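Local coordinates for protein beta-galactosidase (Trichoderma reesei, PDB 3OG2) that probably hydrolyses terminal non-reducing beta-D-galactose residues from beta-D-galactosides, as a family 35 glycoside hydrolase built around a TIM barrel, at residues V172-S182 with I208-F218; P273-G282 with N311-Y322. One frame throughout, in Å; residues are numbered along the deposited sequence.

Contacts 1 and 2 are both buried in the TIM-barrel domain and reach the same sheet, their centres about 14 Å apart. Contact 2 is a true pairing of neighbouring parallel strands, with repeated backbone bonds and aromatic packing against a helix. In contact 1 a single backbone bridge joins strand 172-177 to residues 208-218, and beyond it side-chain amides and a serine take over, with water present and one exposed edge at Phe218. The two meet at the galactose-binding pocket, where Asn215 ND2 of contact 1 comes within 3.0 Å of Glu278 OE2 of contact 2. Asn179, Glu180 and Glu278 therefore line one site from two different contacts.

Contact 1: V172-S182 with I208-F218; sequences VILYQPENEYS and IIVPLINNDAF
Tyr175 and Leu212 lie side by side, their side chains pointing the same way, where strand 172-177 of the TIM barrel meets the chain returning from helix 193-205, as in a beta-alpha-beta crossover, though residues 208-218 form no regular strand and make a single bridge. Tyr175 N donates to Pro211 O (3.1 Å) and Tyr175 O accepts from Ile213 N, so its N-H and C=O both serve the same neighbour. The packing is tight here. With CG trans to the backbone N (chi1 -179°), the Tyr175 ring meets Ile208 CD1 at its CD2 corner and Leu212 CD2, 3.6 Å away, at its CD1 corner, both obliquely; branched aliphatic chains suit this place. Ile173 O is buried against Val210 and Pro211 CD without a polar partner, proline having no N-H to offer.

Further on, polar groups take over. The amides of Gln176 and Asn215 lie nearly flat on each other, planes 22° apart. Gln176 NE2 bonds Glu178 O (2.9 Å) and Asn179 OD1, while its OE1 is held by Arg114. A leucine in its place would probably leave Glu178 O without this donor and the Asn179 amide less firmly oriented. Asn215 uses both ends: ND2 reaches Asn179 OD1 (3.0 Å) from above the carbonyl plane of Asn179, and OD1 receives Glu180 N and a water shared with Pro177 O. Asn179 and Glu180 bind galactose; Tyr76 bonds Asn179, and Trp791 holds Glu180 OE1.

At the loose end the exposed Phe218 ring only brushes Ser182 O. The serine's own grip is short, a small hydroxyl suiting the spot: Ser182 OG takes the Ala217 N-H at 2.7 Å (173°) and donates to the anti lone pair of Asp216 OD1, while Tyr235 OH bonds Asp216 OD2.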
loop_
_atom_site.group_PDB
_atom_site.type_symbol
_atom_site.label_atom_id
_atom_site.label_comp_id
_atom_site.label_asym_id
_atom_site.label_seq_id
_atom_site.Cartn_x
_atom_site.Cartn_y
_atom_site.Cartn_z
ATOM N N VAL A 172 9.473 -2.282 -16.762
ATOM C CA VAL A 172 9.823 -0.986 -16.123
ATOM C C VAL A 172 9.920 0.142 -17.148
ATOM O O VAL A 172 10.683 0.045 -18.128
ATOM C CB VAL A 172 11.139 -1.111 -15.320
ATOM C CG1 VAL A 172 11.536 0.262 -14.790
ATOM C CG2 VAL A 172 10.977 -2.093 -14.165
ATOM N N ILE A 173 9.136 1.194 -16.927
ATOM C CA ILE A 173 9.121 2.323 -17.870
ATOM C C ILE A 173 9.671 3.620 -17.300
ATOM O O ILE A 173 9.970 4.533 -18.062
ATOM C CB ILE A 173 7.659 2.574 -18.367
ATOM C CG1 ILE A 173 6.680 2.869 -17.230
ATOM C CG2 ILE A 173 7.221 1.420 -19.256
ATOM C CD1 ILE A 173 5.348 3.405 -17.700
ATOM N N LEU A 174 9.786 3.723 -15.981
ATOM C CA LEU A 174 10.177 4.977 -15.314
ATOM C C LEU A 174 10.960 4.596 -14.056
ATOM O O LEU A 174 10.742 3.543 -13.481
ATOM C CB LEU A 174 8.998 5.808 -14.893
ATOM C CG LEU A 174 8.158 6.405 -16.025
ATOM C CD1 LEU A 174 6.857 6.961 -15.411
ATOM C CD2 LEU A 174 8.941 7.516 -16.735
ATOM N N TYR A 175 11.898 5.476 -13.677
ATOM C CA TYR A 175 12.684 5.280 -12.474
ATOM C C TYR A 175 12.704 6.562 -11.662
ATOM O O TYR A 175 12.976 7.637 -12.196
ATOM C CB TYR A 175 14.100 4.875 -12.902
ATOM C CG TYR A 175 15.110 4.582 -11.824
ATOM C CD1 TYR A 175 15.714 5.579 -11.039
ATOM C CD2 TYR A 175 15.497 3.229 -11.606
ATOM C CE1 TYR A 175 16.616 5.273 -10.072
ATOM C CE2 TYR A 175 16.458 2.946 -10.636
ATOM C CZ TYR A 175 17.014 3.974 -9.877
ATOM O OH TYR A 175 17.975 3.674 -8.920
ATOM N N GLN A 176 12.510 6.416 -10.345
ATOM C CA GLN A 176 12.608 7.579 -9.445
ATOM C C GLN A 176 13.866 7.426 -8.601
ATOM O O GLN A 176 14.009 6.455 -7.826
ATOM C CB GLN A 176 11.390 7.611 -8.496
ATOM C CG GLN A 176 11.501 8.728 -7.460
ATOM C CD GLN A 176 10.409 8.616 -6.435
ATOM O OE1 GLN A 176 9.204 8.807 -6.735
ATOM N NE2 GLN A 176 10.754 8.313 -5.169
ATOM N N PRO A 177 14.787 8.380 -8.659
ATOM C CA PRO A 177 15.918 8.427 -7.774
ATOM C C PRO A 177 15.547 9.198 -6.494
ATOM O O PRO A 177 14.868 10.225 -6.589
ATOM C CB PRO A 177 16.958 9.222 -8.586
ATOM C CG PRO A 177 16.175 10.065 -9.552
ATOM C CD PRO A 177 14.799 9.499 -9.667
ATOM N N GLU A 178 16.019 8.733 -5.323
ATOM C CA GLU A 178 15.759 9.499 -4.069
ATOM C C GLU A 178 14.261 9.471 -3.752
ATOM O O GLU A 178 13.498 8.656 -4.333
ATOM C CB GLU A 178 16.353 10.933 -4.116
ATOM C CG GLU A 178 17.500 11.154 -3.121
ATOM C CD GLU A 178 17.052 11.344 -1.693
ATOM O OE1 GLU A 178 15.823 11.571 -1.464
ATOM O OE2 GLU A 178 17.881 11.319 -0.736
ATOM N N ASN A 179 13.800 10.300 -2.834
ATOM C CA ASN A 179 12.368 10.295 -2.477
ATOM C C ASN A 179 12.048 11.591 -1.755
ATOM O O ASN A 179 12.597 11.792 -0.659
ATOM C CB ASN A 179 12.039 9.091 -1.585
ATOM C CG ASN A 179 10.539 9.083 -1.302
ATOM O OD1 ASN A 179 9.824 8.630 -2.238
ATOM N ND2 ASN A 179 10.002 9.576 -0.208
ATOM N N GLU A 180 11.181 12.415 -2.315
ATOM C CA GLU A 180 10.767 13.657 -1.652
ATOM C C GLU A 180 11.980 14.441 -1.129
ATOM O O GLU A 180 12.048 14.877 0.029
ATOM C CB GLU A 180 9.744 13.437 -0.518
ATOM C CG GLU A 180 8.416 12.955 -1.090
ATOM C CD GLU A 180 7.243 13.032 -0.178
ATOM O OE1 GLU A 180 7.416 13.123 1.055
ATOM O OE2 GLU A 180 6.045 12.963 -0.626
ATOM N N TYR A 181 12.920 14.642 -2.050
ATOM C CA TYR A 181 14.107 15.468 -1.728
ATOM C C TYR A 181 13.686 16.913 -1.841
ATOM O O TYR A 181 13.767 17.494 -2.939
ATOM C CB TYR A 181 15.266 15.059 -2.675
ATOM C CG TYR A 181 16.522 15.858 -2.326
ATOM C CD1 TYR A 181 17.260 15.562 -1.169
ATOM C CD2 TYR A 181 16.973 16.896 -3.141
ATOM C CE1 TYR A 181 18.399 16.299 -0.864
ATOM C CE2 TYR A 181 18.096 17.615 -2.834
ATOM C CZ TYR A 181 18.799 17.306 -1.702
ATOM O OH TYR A 181 19.931 18.053 -1.394
ATOM N N SER A 182 13.142 17.466 -0.742
ATOM C CA SER A 182 12.297 18.649 -0.889
ATOM C C SER A 182 12.587 19.774 0.091
ATOM O O SER A 182 12.105 20.899 -0.137
ATOM C CB SER A 182 10.831 18.230 -0.684
ATOM O OG SER A 182 10.526 17.286 -1.731
ATOM N N ILE A 208 20.343 2.254 -16.086
ATOM C CA ILE A 208 18.998 2.780 -16.210
ATOM C C ILE A 208 18.988 3.777 -17.362
ATOM O O ILE A 208 19.759 4.749 -17.293
ATOM C CB ILE A 208 18.547 3.445 -14.893
ATOM C CG1 ILE A 208 18.523 2.440 -13.748
ATOM C CG2 ILE A 208 17.221 4.162 -15.056
ATOM C CD1 ILE A 208 17.500 1.299 -13.907
ATOM N N ILE A 209 18.168 3.504 -18.394
ATOM C CA ILE A 209 18.105 4.406 -19.554
ATOM C C ILE A 209 16.688 4.927 -19.748
ATOM O O ILE A 209 16.493 5.796 -20.581
ATOM C CB ILE A 209 18.601 3.741 -20.854
ATOM C CG1 ILE A 209 17.831 2.469 -21.198
ATOM C CG2 ILE A 209 20.126 3.510 -20.748
ATOM C CD1 ILE A 209 18.257 1.907 -22.576
ATOM N N VAL A 210 15.674 4.423 -18.995
ATOM C CA VAL A 210 14.343 4.985 -19.065
ATOM C C VAL A 210 14.352 6.347 -18.404
ATOM O O VAL A 210 15.344 6.741 -17.760
ATOM C CB VAL A 210 13.302 4.041 -18.414
ATOM C CG1 VAL A 210 13.219 2.733 -19.275
ATOM C CG2 VAL A 210 13.591 3.753 -16.948
ATOM N N PRO A 211 13.280 7.121 -18.595
ATOM C CA PRO A 211 13.278 8.466 -18.011
ATOM C C PRO A 211 13.277 8.402 -16.482
ATOM O O PRO A 211 12.668 7.529 -15.870
ATOM C CB PRO A 211 11.983 9.081 -18.505
ATOM C CG PRO A 211 11.694 8.300 -19.801
ATOM C CD PRO A 211 12.080 6.888 -19.435
ATOM N N LEU A 212 13.936 9.451 -15.944
ATOM C CA LEU A 212 13.966 9.641 -14.482
ATOM C C LEU A 212 12.897 10.653 -14.089
ATOM O O LEU A 212 12.802 11.725 -14.699
ATOM C CB LEU A 212 15.334 10.195 -14.016
ATOM C CG LEU A 212 16.517 9.312 -14.378
ATOM C CD1 LEU A 212 17.811 10.035 -13.989
ATOM C CD2 LEU A 212 16.348 7.951 -13.725
ATOM N N ILE A 213 12.122 10.308 -13.093
ATOM C CA ILE A 213 11.045 11.167 -12.580
ATOM C C ILE A 213 11.251 11.310 -11.102
ATOM O O ILE A 213 11.640 10.355 -10.404
ATOM C CB ILE A 213 9.700 10.524 -12.907
ATOM C CG1 ILE A 213 8.515 11.467 -12.595
ATOM C CG2 ILE A 213 9.484 9.167 -12.234
ATOM C CD1 ILE A 213 7.195 11.042 -13.269
ATOM N N ASN A 214 11.036 12.525 -10.585
ATOM C CA ASN A 214 11.169 12.692 -9.139
ATOM C C ASN A 214 9.794 12.919 -8.501
ATOM O O ASN A 214 8.771 12.887 -9.145
ATOM C CB ASN A 214 12.157 13.837 -8.773
ATOM C CG ASN A 214 11.661 15.204 -9.179
ATOM O OD1 ASN A 214 10.748 15.405 -9.993
ATOM N ND2 ASN A 214 12.384 16.172 -8.687
ATOM N N ASN A 215 9.830 13.095 -7.162
ATOM C CA ASN A 215 8.605 13.235 -6.415
ATOM C C ASN A 215 8.764 14.244 -5.313
ATOM O O ASN A 215 8.787 13.940 -4.128
ATOM C CB ASN A 215 8.108 11.873 -5.870
ATOM C CG ASN A 215 8.937 11.260 -4.781
ATOM O OD1 ASN A 215 10.177 11.365 -4.807
ATOM N ND2 ASN A 215 8.289 10.618 -3.825
ATOM N N ASP A 216 8.864 15.491 -5.698
ATOM C CA ASP A 216 8.930 16.587 -4.746
ATOM C C ASP A 216 7.739 16.516 -3.798
ATOM O O ASP A 216 6.612 16.244 -4.235
ATOM C CB ASP A 216 8.987 17.883 -5.526
ATOM C CG ASP A 216 9.753 19.061 -4.925
ATOM O OD1 ASP A 216 10.200 18.965 -3.759
ATOM O OD2 ASP A 216 9.843 20.097 -5.637
ATOM N N ALA A 217 7.950 16.737 -2.490
ATOM C CA ALA A 217 6.849 16.613 -1.541
ATOM C C ALA A 217 5.717 17.583 -1.785
ATOM O O ALA A 217 4.539 17.352 -1.410
ATOM C CB ALA A 217 7.354 16.740 -0.121
ATOM N N PHE A 218 6.074 18.722 -2.373
ATOM C CA PHE A 218 5.142 19.781 -2.722
ATOM C C PHE A 218 5.715 20.394 -3.984
ATOM O O PHE A 218 6.846 20.061 -4.395
ATOM C CB PHE A 218 4.998 20.784 -1.556
ATOM C CG PHE A 218 6.288 21.552 -1.312
ATOM C CD1 PHE A 218 7.305 21.027 -0.538
ATOM C CD2 PHE A 218 6.486 22.803 -1.871
ATOM C CE1 PHE A 218 8.503 21.732 -0.329
ATOM C CE2 PHE A 218 7.669 23.521 -1.667
ATOM C CZ PHE A 218 8.676 22.973 -0.894
HETATM O O HOH W 1 12.549 11.775 -6.121
HETATM O O HOH W 2 12.996 16.702 -5.562
HETATM O O HOH W 3 11.364 21.300 -2.881
#

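Contact 2: P273-G282 with N311-Y322; sequences PFSLVEFQGG and NMAAGVTIFNIY
Leu276 and Phe319 pair in parallel strands 275-280 and 318-321, adjacent staves of the TIM barrel. Backbone bonds set the register. Phe274 O takes two donors, Thr317 N and Ile318 N; Leu276 N then reaches Ile318 O (2.8 Å), and Asn320 N returns to Leu276 O. A beta bulge shifts the pairing by one before Phe279 N meets Asn320 O. At the bulge a chi1 of 176° swings the Asn320 amide beside its own carbonyl carbon, where ND2 bonds Val277 O (2.9 Å), while Ser44 holds its OD1. Gly281 lies against Ile321, where a beta carbon would clash with CG2.

A polar N-H group meets an aromatic face on the side toward helix 301-313: Asn311 ND2 sits 3.2 Å above the centre of the Phe279 ring, its amide nearly upright to it. A flat aromatic suits this place, its pi face offering electron density to the amide nitrogen.

Apolar contacts surround it. Leu276 CD1 packs on Asn311 CG, Phe279 CB meets the Phe319 edge (3.6 Å to CE1), and Phe274 has Val316 CG2 over one face. Gly315, at positive phi, ends the helix in a Schellman motif and turns the chain into Val316.

Charge is confined to Glu278, whose carboxylate lies along the Tyr322 ring; Tyr240 and Arg114 hold its oxygens. Backbone bonds and apolar packing probably help to hold the strands, so that this galactose-binding carboxylate is presented at the corner where the bulge interrupts the strand.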
loop_
_atom_site.group_PDB
_atom_site.type_symbol
_atom_site.label_atom_id
_atom_site.label_comp_id
_atom_site.label_asym_id
_atom_site.label_seq_id
_atom_site.Cartn_x
_atom_site.Cartn_y
_atom_site.Cartn_z
ATOM N N PRO A 273 5.138 16.233 -18.667
ATOM C CA PRO A 273 3.738 16.000 -18.284
ATOM C C PRO A 273 3.456 16.309 -16.846
ATOM O O PRO A 273 4.262 15.999 -15.976
ATOM C CB PRO A 273 3.612 14.483 -18.537
ATOM C CG PRO A 273 4.679 14.121 -19.511
ATOM C CD PRO A 273 5.843 15.026 -19.140
ATOM N N PHE A 274 2.282 16.859 -16.585
ATOM C CA PHE A 274 1.895 17.064 -15.177
ATOM C C PHE A 274 1.753 15.709 -14.482
ATOM O O PHE A 274 0.950 14.871 -14.868
ATOM C CB PHE A 274 0.631 17.899 -15.091
ATOM C CG PHE A 274 0.148 18.088 -13.647
ATOM C CD1 PHE A 274 1.013 18.280 -12.586
ATOM C CD2 PHE A 274 -1.243 18.034 -13.432
ATOM C CE1 PHE A 274 0.506 18.359 -11.267
ATOM C CE2 PHE A 274 -1.724 18.129 -12.135
ATOM C CZ PHE A 274 -0.854 18.299 -11.061
ATOM N N SER A 275 2.609 15.525 -13.460
ATOM C CA SER A 275 2.782 14.229 -12.810
ATOM C C SER A 275 2.638 14.293 -11.299
ATOM O O SER A 275 3.360 15.036 -10.646
ATOM C CB SER A 275 4.197 13.728 -13.116
ATOM O OG SER A 275 4.409 13.598 -14.531
ATOM N N LEU A 276 1.689 13.517 -10.787
ATOM C CA LEU A 276 1.483 13.355 -9.362
ATOM C C LEU A 276 2.010 11.946 -9.050
ATOM O O LEU A 276 1.334 10.943 -9.266
ATOM C CB LEU A 276 0.012 13.492 -8.952
ATOM C CG LEU A 276 -0.516 14.920 -9.127
ATOM C CD1 LEU A 276 -2.033 14.939 -8.905
ATOM C CD2 LEU A 276 0.195 15.879 -8.168
ATOM N N VAL A 277 3.247 11.899 -8.595
ATOM C CA VAL A 277 3.922 10.611 -8.410
ATOM C C VAL A 277 3.417 9.917 -7.161
ATOM O O VAL A 277 3.457 8.703 -7.027
ATOM C CB VAL A 277 5.455 10.847 -8.380
ATOM C CG1 VAL A 277 6.221 9.575 -8.004
ATOM C CG2 VAL A 277 5.817 11.304 -9.782
ATOM N N GLU A 278 2.880 10.659 -6.170
ATOM C CA GLU A 278 2.119 10.070 -5.066
ATOM C C GLU A 278 0.931 10.980 -4.809
ATOM O O GLU A 278 1.135 12.166 -4.474
ATOM C CB GLU A 278 2.841 9.966 -3.732
ATOM C CG GLU A 278 4.143 9.150 -3.845
ATOM C CD GLU A 278 4.915 9.287 -2.555
ATOM O OE1 GLU A 278 4.366 9.674 -1.487
ATOM O OE2 GLU A 278 6.130 8.986 -2.563
ATOM N N PHE A 279 -0.264 10.450 -4.958
ATOM C CA PHE A 279 -1.452 11.194 -4.560
ATOM C C PHE A 279 -2.232 10.330 -3.577
ATOM O O PHE A 279 -2.382 9.119 -3.773
ATOM C CB PHE A 279 -2.303 11.598 -5.769
ATOM C CG PHE A 279 -3.379 12.582 -5.283
ATOM C CD1 PHE A 279 -3.061 13.938 -5.065
ATOM C CD2 PHE A 279 -4.663 12.135 -5.010
ATOM C CE1 PHE A 279 -4.045 14.793 -4.577
ATOM C CE2 PHE A 279 -5.624 13.008 -4.536
ATOM C CZ PHE A 279 -5.322 14.323 -4.295
ATOM N N GLN A 280 -2.759 10.953 -2.525
ATOM C CA GLN A 280 -3.424 10.252 -1.442
ATOM C C GLN A 280 -4.446 9.213 -1.883
ATOM O O GLN A 280 -5.446 9.510 -2.568
ATOM C CB GLN A 280 -4.117 11.344 -0.603
ATOM C CG GLN A 280 -4.758 10.789 0.660
ATOM C CD GLN A 280 -4.867 11.855 1.740
ATOM O OE1 GLN A 280 -4.911 13.068 1.470
ATOM N NE2 GLN A 280 -4.878 11.400 2.990
ATOM N N GLY A 281 -4.194 7.990 -1.411
ATOM C CA GLY A 281 -5.113 6.865 -1.554
ATOM C C GLY A 281 -5.531 6.281 -0.215
ATOM O O GLY A 281 -6.213 5.235 -0.228
ATOM N N GLY A 282 -5.117 6.869 0.879
ATOM C CA GLY A 282 -5.483 6.388 2.199
ATOM C C GLY A 282 -4.729 7.246 3.204
ATOM O O GLY A 282 -4.377 8.415 2.932
ATOM N N ASN A 311 -7.799 16.547 -9.916
ATOM C CA ASN A 311 -6.503 16.427 -10.542
ATOM C C ASN A 311 -6.656 16.301 -12.065
ATOM O O ASN A 311 -5.808 16.810 -12.805
ATOM C CB ASN A 311 -5.752 15.191 -9.982
ATOM C CG ASN A 311 -5.408 15.410 -8.514
ATOM O OD1 ASN A 311 -5.235 16.538 -8.051
ATOM N ND2 ASN A 311 -5.318 14.303 -7.759
ATOM N N MET A 312 -7.727 15.620 -12.509
ATOM C CA MET A 312 -8.020 15.626 -13.940
ATOM C C MET A 312 -8.362 17.048 -14.393
ATOM O O MET A 312 -8.043 17.423 -15.524
ATOM C CB MET A 312 -9.201 14.685 -14.242
ATOM C CG MET A 312 -8.820 13.237 -13.790
ATOM S SD MET A 312 -10.289 12.190 -13.908
ATOM C CE MET A 312 -9.838 10.882 -12.718
ATOM N N ALA A 313 -8.989 17.870 -13.493
ATOM C CA ALA A 313 -9.279 19.273 -13.890
ATOM C C ALA A 313 -8.000 20.038 -14.197
ATOM O O ALA A 313 -8.011 21.007 -14.962
ATOM C CB ALA A 313 -10.043 19.903 -12.760
ATOM N N ALA A 314 -6.876 19.634 -13.598
ATOM C CA ALA A 314 -5.556 20.254 -13.814
ATOM C C ALA A 314 -4.778 19.528 -14.914
ATOM O O ALA A 314 -3.609 19.905 -15.168
ATOM C CB ALA A 314 -4.784 20.276 -12.527
ATOM N N GLY A 315 -5.328 18.487 -15.553
ATOM C CA GLY A 315 -4.675 17.807 -16.642
ATOM C C GLY A 315 -3.609 16.854 -16.196
ATOM O O GLY A 315 -2.644 16.606 -16.954
ATOM N N VAL A 316 -3.731 16.205 -15.030
ATOM C CA VAL A 316 -2.687 15.195 -14.711
ATOM C C VAL A 316 -2.657 14.089 -15.734
ATOM O O VAL A 316 -3.691 13.530 -16.111
ATOM C CB VAL A 316 -2.945 14.666 -13.294
ATOM C CG1 VAL A 316 -4.201 13.756 -13.203
ATOM C CG2 VAL A 316 -1.711 13.945 -12.772
ATOM N N THR A 317 -1.439 13.719 -16.189
ATOM C CA THR A 317 -1.358 12.610 -17.133
ATOM C C THR A 317 -0.378 11.532 -16.644
ATOM O O THR A 317 -0.252 10.519 -17.328
ATOM C CB THR A 317 -0.988 13.041 -18.535
ATOM O OG1 THR A 317 0.228 13.792 -18.453
ATOM C CG2 THR A 317 -2.104 13.925 -19.163
ATOM N N ILE A 318 0.274 11.740 -15.479
ATOM C CA ILE A 318 0.996 10.608 -14.822
ATOM C C ILE A 318 0.480 10.709 -13.384
ATOM O O ILE A 318 0.738 11.731 -12.714
ATOM C CB ILE A 318 2.522 10.731 -14.900
ATOM C CG1 ILE A 318 3.024 10.697 -16.357
ATOM C CG2 ILE A 318 3.163 9.634 -14.023
ATOM C CD1 ILE A 318 4.509 10.852 -16.497
ATOM N N PHE A 319 -0.288 9.710 -12.947
ATOM C CA PHE A 319 -1.076 9.848 -11.710
ATOM C C PHE A 319 -0.964 8.556 -10.948
ATOM O O PHE A 319 -1.490 7.525 -11.416
ATOM C CB PHE A 319 -2.521 10.149 -12.150
ATOM C CG PHE A 319 -3.508 10.474 -11.026
ATOM C CD1 PHE A 319 -3.147 10.960 -9.776
ATOM C CD2 PHE A 319 -4.847 10.301 -11.332
ATOM C CE1 PHE A 319 -4.116 11.301 -8.826
ATOM C CE2 PHE A 319 -5.814 10.618 -10.370
ATOM C CZ PHE A 319 -5.458 11.114 -9.153
ATOM N N ASN A 320 -0.317 8.555 -9.773
ATOM C CA ASN A 320 -0.112 7.339 -9.000
ATOM C C ASN A 320 -0.762 7.478 -7.632
ATOM O O ASN A 320 -0.578 8.490 -6.958
ATOM C CB ASN A 320 1.378 7.070 -8.843
ATOM C CG ASN A 320 1.663 5.854 -7.964
ATOM O OD1 ASN A 320 1.212 4.734 -8.262
ATOM N ND2 ASN A 320 2.384 6.028 -6.875
ATOM N N ILE A 321 -1.524 6.452 -7.277
ATOM C CA ILE A 321 -2.289 6.443 -6.031
ATOM C C ILE A 321 -1.556 5.690 -4.943
ATOM O O ILE A 321 -1.303 4.488 -5.040
ATOM C CB ILE A 321 -3.675 5.782 -6.270
ATOM C CG1 ILE A 321 -4.472 6.480 -7.405
ATOM C CG2 ILE A 321 -4.492 5.715 -4.963
ATOM C CD1 ILE A 321 -4.540 8.007 -7.230
ATOM N N TYR A 322 -1.132 6.445 -3.885
ATOM C CA TYR A 322 -0.325 5.899 -2.781
ATOM C C TYR A 322 -1.282 5.771 -1.603
ATOM O O TYR A 322 -1.695 6.850 -1.114
ATOM C CB TYR A 322 0.845 6.868 -2.492
ATOM C CG TYR A 322 1.787 6.279 -1.460
ATOM C CD1 TYR A 322 1.465 6.159 -0.108
ATOM C CD2 TYR A 322 3.056 5.797 -1.825
ATOM C CE1 TYR A 322 2.309 5.627 0.813
ATOM C CE2 TYR A 322 3.946 5.242 -0.914
ATOM C CZ TYR A 322 3.562 5.156 0.401
ATOM O OH TYR A 322 4.403 4.570 1.318
#